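Local coordinates for protein putative phosphosugar isomerase (Clostridium difficile, PDB 3G68) that has two SIS domains and probably binds and isomerises phosphorylated sugars or related carbohydrate derivatives, at residues 40-45 / 67-72; 48-53 / 218-223. One frame throughout, in Å; residues are numbered along the deposited sequence.

Interaction 1. Residues 40-45 / 67-72; sequences TGSGTS and MYPFMI
Thr40 meets Met67 and Pro69 where two neighbouring parallel strands of the SIS domain end. Strand 36-40 runs out into the loop that leads to helix 43-59, and strand 63-67 turns into the short 3-10 segment 69-71. One hydrogen bond joins the two segments: Thr40 OG1 donates to Met67 O at 2.7 Å. The hydroxyl stands anti to the backbone N of Thr40 (chi1 -170°), which carries it across to the neighbouring strand. It approaches from above the carbonyl plane, 37° out of it. Thr40 CA adds a CA-H...O contact to the same oxygen at 3.3 Å.

The van der Waals contacts centre on the ring of Pro69, which lies against oxygen atoms of residues 40-42. Its CG lies 3.7 Å from Thr40 OG1 and 3.8 Å from Ser42 OG, so this one carbon touches both hydroxyl oxygens. The hydroxyl of Ser42 is hydrogen-bonded to Ser97 of helix 96-107, a helix that Pro69 also touches. Near the start of helix 43-59, Thr44 N and Ser45 OG bind a citrate, probably from the crystallisation liquor. Gly41 O is buried with no hydrogen-bond partner in the model; Pro69 CD lies 3.2 Å from it.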
loop_
_atom_site.group_PDB
_atom_site.type_symbol
_atom_site.label_atom_id
_atom_site.label_comp_id
_atom_site.label_asym_id
_atom_site.label_seq_id
_atom_site.Cartn_x
_atom_site.Cartn_y
_atom_site.Cartn_z
ATOM N N THR B 40 0.437 -31.829 51.512
ATOM C CA THR B 40 -0.634 -32.061 52.480
ATOM C C THR B 40 -1.456 -30.812 52.760
ATOM O O THR B 40 -0.928 -29.697 52.778
ATOM C CB THR B 40 -0.104 -32.684 53.829
ATOM O OG1 THR B 40 -1.216 -33.092 54.638
ATOM C CG2 THR B 40 0.744 -31.702 54.629
ATOM N N GLY B 41 -2.758 -31.028 52.957
ATOM C CA GLY B 41 -3.729 -29.984 53.306
ATOM C C GLY B 41 -5.124 -30.580 53.475
ATOM O O GLY B 41 -5.328 -31.766 53.197
ATOM N N SER B 42 -6.093 -29.762 53.888
ATOM C CA SER B 42 -7.463 -30.198 54.085
ATOM C C SER B 42 -8.372 -29.726 52.950
ATOM O O SER B 42 -8.056 -28.772 52.258
ATOM C CB SER B 42 -8.010 -29.646 55.403
ATOM O OG SER B 42 -7.131 -29.939 56.460
ATOM N N GLY B 43 -9.514 -30.379 52.795
ATOM C CA GLY B 43 -10.516 -29.998 51.785
ATOM C C GLY B 43 -9.967 -29.621 50.417
ATOM O O GLY B 43 -9.235 -30.397 49.824
ATOM N N THR B 44 -10.293 -28.415 49.946
ATOM C CA THR B 44 -9.831 -27.899 48.649
ATOM C C THR B 44 -8.310 -27.913 48.479
ATOM O O THR B 44 -7.806 -28.140 47.363
ATOM C CB THR B 44 -10.454 -26.495 48.421
ATOM O OG1 THR B 44 -11.885 -26.644 48.443
ATOM C CG2 THR B 44 -10.014 -25.852 47.101
ATOM N N SER B 45 -7.575 -27.687 49.574
ATOM C CA SER B 45 -6.109 -27.754 49.543
ATOM C C SER B 45 -5.689 -29.202 49.284
ATOM O O SER B 45 -4.848 -29.461 48.407
ATOM C CB SER B 45 -5.500 -27.197 50.819
ATOM O OG SER B 45 -5.731 -25.806 50.864
HETATM N N MSE B 67 -1.235 -36.421 50.854
HETATM C CA MSE B 67 -1.822 -37.016 52.033
HETATM C C MSE B 67 -2.692 -36.058 52.801
HETATM O O MSE B 67 -2.364 -34.881 52.911
HETATM C CB MSE B 67 -0.692 -37.430 52.993
HETATM C CG MSE B 67 0.355 -38.354 52.424
HETATM SE SE MSE B 67 1.725 -38.639 53.774
HETATM C CE MSE B 67 3.094 -39.643 52.750
ATOM N N TYR B 68 -3.798 -36.564 53.348
ATOM C CA TYR B 68 -4.602 -35.793 54.282
ATOM C C TYR B 68 -3.725 -35.576 55.534
ATOM O O TYR B 68 -2.909 -36.441 55.869
ATOM C CB TYR B 68 -5.869 -36.557 54.726
ATOM C CG TYR B 68 -7.067 -36.553 53.803
ATOM C CD1 TYR B 68 -7.774 -35.365 53.537
ATOM C CD2 TYR B 68 -7.575 -37.747 53.290
ATOM C CE1 TYR B 68 -8.910 -35.374 52.735
ATOM C CE2 TYR B 68 -8.712 -37.771 52.496
ATOM C CZ TYR B 68 -9.388 -36.587 52.209
ATOM O OH TYR B 68 -10.542 -36.627 51.409
ATOM N N PRO B 69 -3.879 -34.441 56.228
ATOM C CA PRO B 69 -3.065 -34.226 57.432
ATOM C C PRO B 69 -3.233 -35.335 58.506
ATOM O O PRO B 69 -2.238 -35.723 59.123
ATOM C CB PRO B 69 -3.557 -32.876 57.950
ATOM C CG PRO B 69 -4.092 -32.190 56.739
ATOM C CD PRO B 69 -4.731 -33.278 55.943
ATOM N N PHE B 70 -4.450 -35.865 58.684
ATOM C CA PHE B 70 -4.666 -36.958 59.674
ATOM C C PHE B 70 -3.846 -38.226 59.396
ATOM O O PHE B 70 -3.638 -39.029 60.299
ATOM C CB PHE B 70 -6.149 -37.301 59.890
ATOM C CG PHE B 70 -6.848 -37.912 58.696
ATOM C CD1 PHE B 70 -6.705 -39.272 58.391
ATOM C CD2 PHE B 70 -7.712 -37.144 57.913
ATOM C CE1 PHE B 70 -7.403 -39.855 57.308
ATOM C CE2 PHE B 70 -8.403 -37.710 56.835
ATOM C CZ PHE B 70 -8.242 -39.068 56.535
HETATM N N MSE B 71 -3.415 -38.407 58.150
HETATM C CA MSE B 71 -2.599 -39.546 57.762
HETATM C C MSE B 71 -1.145 -39.378 58.126
HETATM O O MSE B 71 -0.429 -40.369 58.178
HETATM C CB MSE B 71 -2.701 -39.791 56.251
HETATM C CG MSE B 71 -4.090 -40.198 55.763
HETATM SE SE MSE B 71 -4.149 -40.213 53.775
HETATM C CE MSE B 71 -2.586 -41.452 53.442
ATOM N N ILE B 72 -0.700 -38.132 58.345
ATOM C CA ILE B 72 0.691 -37.837 58.664
ATOM C C ILE B 72 0.950 -38.209 60.132
ATOM O O ILE B 72 0.275 -37.704 61.044
ATOM C CB ILE B 72 1.030 -36.330 58.489
ATOM C CG1 ILE B 72 0.768 -35.826 57.064
ATOM C CG2 ILE B 72 2.487 -36.067 58.925
ATOM C CD1 ILE B 72 1.810 -36.193 56.028
#

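Interaction 2. Residues 48-53 / 218-223; sequences SGVQVQ and DIYGDT
Gln51 lays its side-chain amide over the carboxylate of Asp222. The two planes are 9° apart and stacked, with Gln51 CD 3.5 Å from Asp222 OD2. CG of Gln51 is anti to its backbone N, and the chain then bends at chi2 (58°), which turns the amide along the start of the opposing helix. Both ends of the amide are used. OE1 accepts from Asp222 N at 2.9 Å, with an angle of 158° at the hydrogen. NE2 donates to Asp218 O at 3.0 Å, in the plane of that carbonyl. These two bonds fix the rotation of the amide.

Helices 43-59 and 220-234 come close here, the second at its first turn with Ile219 as N-cap; each follows a strand of its own parallel sheet in the double-SIS fold. At Gly221, which has no side chain, the backbones come close, its CA 4.0 Å from Gln51 CA. Beside it, Val50 CG1 packs 3.5 Å from Gly221 CA and also touches the Tyr220 ring. A water bridges the helices, donating to Val50 O and accepting from Gly221 N. Asp222 OD1 forms a salt bridge with Lys151 and a hydrogen bond with Tyr147; OD2 is hydrogen-bonded to Thr311.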
loop_
_atom_site.group_PDB
_atom_site.type_symbol
_atom_site.label_atom_id
_atom_site.label_comp_id
_atom_site.label_asym_id
_atom_site.label_seq_id
_atom_site.Cartn_x
_atom_site.Cartn_y
_atom_site.Cartn_z
ATOM N N SER B 48 -6.161 -29.978 45.601
ATOM C CA SER B 48 -5.122 -29.423 44.725
ATOM C C SER B 48 -3.979 -30.440 44.619
ATOM O O SER B 48 -3.494 -30.700 43.525
ATOM C CB SER B 48 -4.650 -28.031 45.180
ATOM O OG SER B 48 -3.866 -28.099 46.361
ATOM N N GLY B 49 -3.599 -31.050 45.751
ATOM C CA GLY B 49 -2.594 -32.115 45.773
ATOM C C GLY B 49 -3.024 -33.376 45.027
ATOM O O GLY B 49 -2.256 -33.947 44.239
ATOM N N VAL B 50 -4.259 -33.802 45.232
ATOM C CA VAL B 50 -4.773 -34.962 44.520
ATOM C C VAL B 50 -4.688 -34.733 43.008
ATOM O O VAL B 50 -4.274 -35.603 42.248
ATOM C CB VAL B 50 -6.252 -35.252 44.890
ATOM C CG1 VAL B 50 -6.802 -36.404 44.073
ATOM C CG2 VAL B 50 -6.426 -35.520 46.370
ATOM N N GLN B 51 -5.084 -33.542 42.574
ATOM C CA GLN B 51 -5.134 -33.249 41.160
ATOM C C GLN B 51 -3.780 -33.160 40.488
ATOM O O GLN B 51 -3.626 -33.707 39.398
ATOM C CB GLN B 51 -5.912 -31.945 40.889
ATOM C CG GLN B 51 -6.023 -31.570 39.412
ATOM C CD GLN B 51 -6.673 -32.647 38.590
ATOM O OE1 GLN B 51 -7.682 -33.267 39.014
ATOM N NE2 GLN B 51 -6.137 -32.876 37.405
ATOM N N VAL B 52 -2.824 -32.490 41.129
ATOM C CA VAL B 52 -1.507 -32.223 40.525
ATOM C C VAL B 52 -0.455 -33.317 40.790
ATOM O O VAL B 52 0.484 -33.464 40.015
ATOM C CB VAL B 52 -0.991 -30.845 40.980
ATOM C CG1 VAL B 52 0.352 -30.513 40.370
ATOM C CG2 VAL B 52 -2.054 -29.789 40.586
ATOM N N GLN B 53 -0.638 -34.108 41.844
ATOM C CA GLN B 53 0.312 -35.186 42.126
ATOM C C GLN B 53 0.678 -36.043 40.906
ATOM O O GLN B 53 1.869 -36.327 40.716
ATOM C CB GLN B 53 -0.125 -36.039 43.330
ATOM C CG GLN B 53 0.851 -37.175 43.675
ATOM C CD GLN B 53 0.680 -38.416 42.803
ATOM O OE1 GLN B 53 -0.413 -38.706 42.323
ATOM N NE2 GLN B 53 1.760 -39.186 42.644
ATOM N N ASP B 218 -7.679 -38.801 35.316
ATOM C CA ASP B 218 -6.829 -37.633 35.042
ATOM C C ASP B 218 -7.344 -36.355 35.705
ATOM O O ASP B 218 -6.547 -35.434 35.940
ATOM C CB ASP B 218 -6.664 -37.387 33.529
ATOM C CG ASP B 218 -5.892 -38.478 32.830
ATOM O OD1 ASP B 218 -5.125 -39.216 33.499
ATOM O OD2 ASP B 218 -6.043 -38.569 31.601
ATOM N N ILE B 219 -8.651 -36.324 36.011
ATOM C CA ILE B 219 -9.282 -35.204 36.688
ATOM C C ILE B 219 -9.955 -35.646 38.009
ATOM O O ILE B 219 -10.887 -35.026 38.480
ATOM C CB ILE B 219 -10.231 -34.407 35.737
ATOM C CG1 ILE B 219 -11.255 -35.319 35.075
ATOM C CG2 ILE B 219 -9.354 -33.601 34.718
ATOM C CD1 ILE B 219 -12.467 -34.560 34.372
ATOM N N TYR B 220 -9.421 -36.686 38.645
ATOM C CA TYR B 220 -10.003 -37.162 39.905
ATOM C C TYR B 220 -10.025 -36.077 41.018
ATOM O O TYR B 220 -11.041 -35.857 41.645
ATOM C CB TYR B 220 -9.278 -38.445 40.362
ATOM C CG TYR B 220 -9.842 -39.016 41.636
ATOM C CD1 TYR B 220 -11.175 -39.373 41.717
ATOM C CD2 TYR B 220 -9.036 -39.177 42.763
ATOM C CE1 TYR B 220 -11.695 -39.896 42.889
ATOM C CE2 TYR B 220 -9.541 -39.671 43.941
ATOM C CZ TYR B 220 -10.864 -40.037 44.004
ATOM O OH TYR B 220 -11.361 -40.525 45.182
ATOM N N GLY B 221 -8.935 -35.357 41.197
ATOM C CA GLY B 221 -8.889 -34.277 42.203
ATOM C C GLY B 221 -9.948 -33.219 41.896
ATOM O O GLY B 221 -10.685 -32.801 42.791
ATOM N N ASP B 222 -10.013 -32.784 40.635
ATOM C CA ASP B 222 -11.054 -31.808 40.207
ATOM C C ASP B 222 -12.474 -32.332 40.403
ATOM O O ASP B 222 -13.371 -31.548 40.699
ATOM C CB ASP B 222 -10.873 -31.405 38.744
ATOM C CG ASP B 222 -9.645 -30.527 38.517
ATOM O OD1 ASP B 222 -9.208 -29.806 39.464
ATOM O OD2 ASP B 222 -9.157 -30.535 37.364
ATOM N N THR B 223 -12.680 -33.632 40.247
ATOM C CA THR B 223 -14.006 -34.275 40.450
ATOM C C THR B 223 -14.414 -34.175 41.905
ATOM O O THR B 223 -15.523 -33.803 42.207
ATOM C CB THR B 223 -13.989 -35.730 39.946
ATOM O OG1 THR B 223 -13.632 -35.697 38.551
ATOM C CG2 THR B 223 -15.353 -36.420 40.119
HETATM O O HOH W 1 -6.341 -36.591 40.175
#

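Both interactions lie at helix 43-59. Interaction 1 uses the strand end and loop leading into it; interaction 2 uses turns within it. Their centres are 13 Å apart, and the segments cross along the chain in the order 40-45, 48-53, 67-72, 218-223. Interaction 1 is local. It ties the ends of two adjacent strands of the first five-stranded parallel sheet. Interaction 2 is long-range, with 164 residues between its segments. It joins the helix to helix 220-234, which follows strand 210-215 of the second parallel sheet. One helix therefore links the loops of the first sheet to the second half of this double-SIS protein.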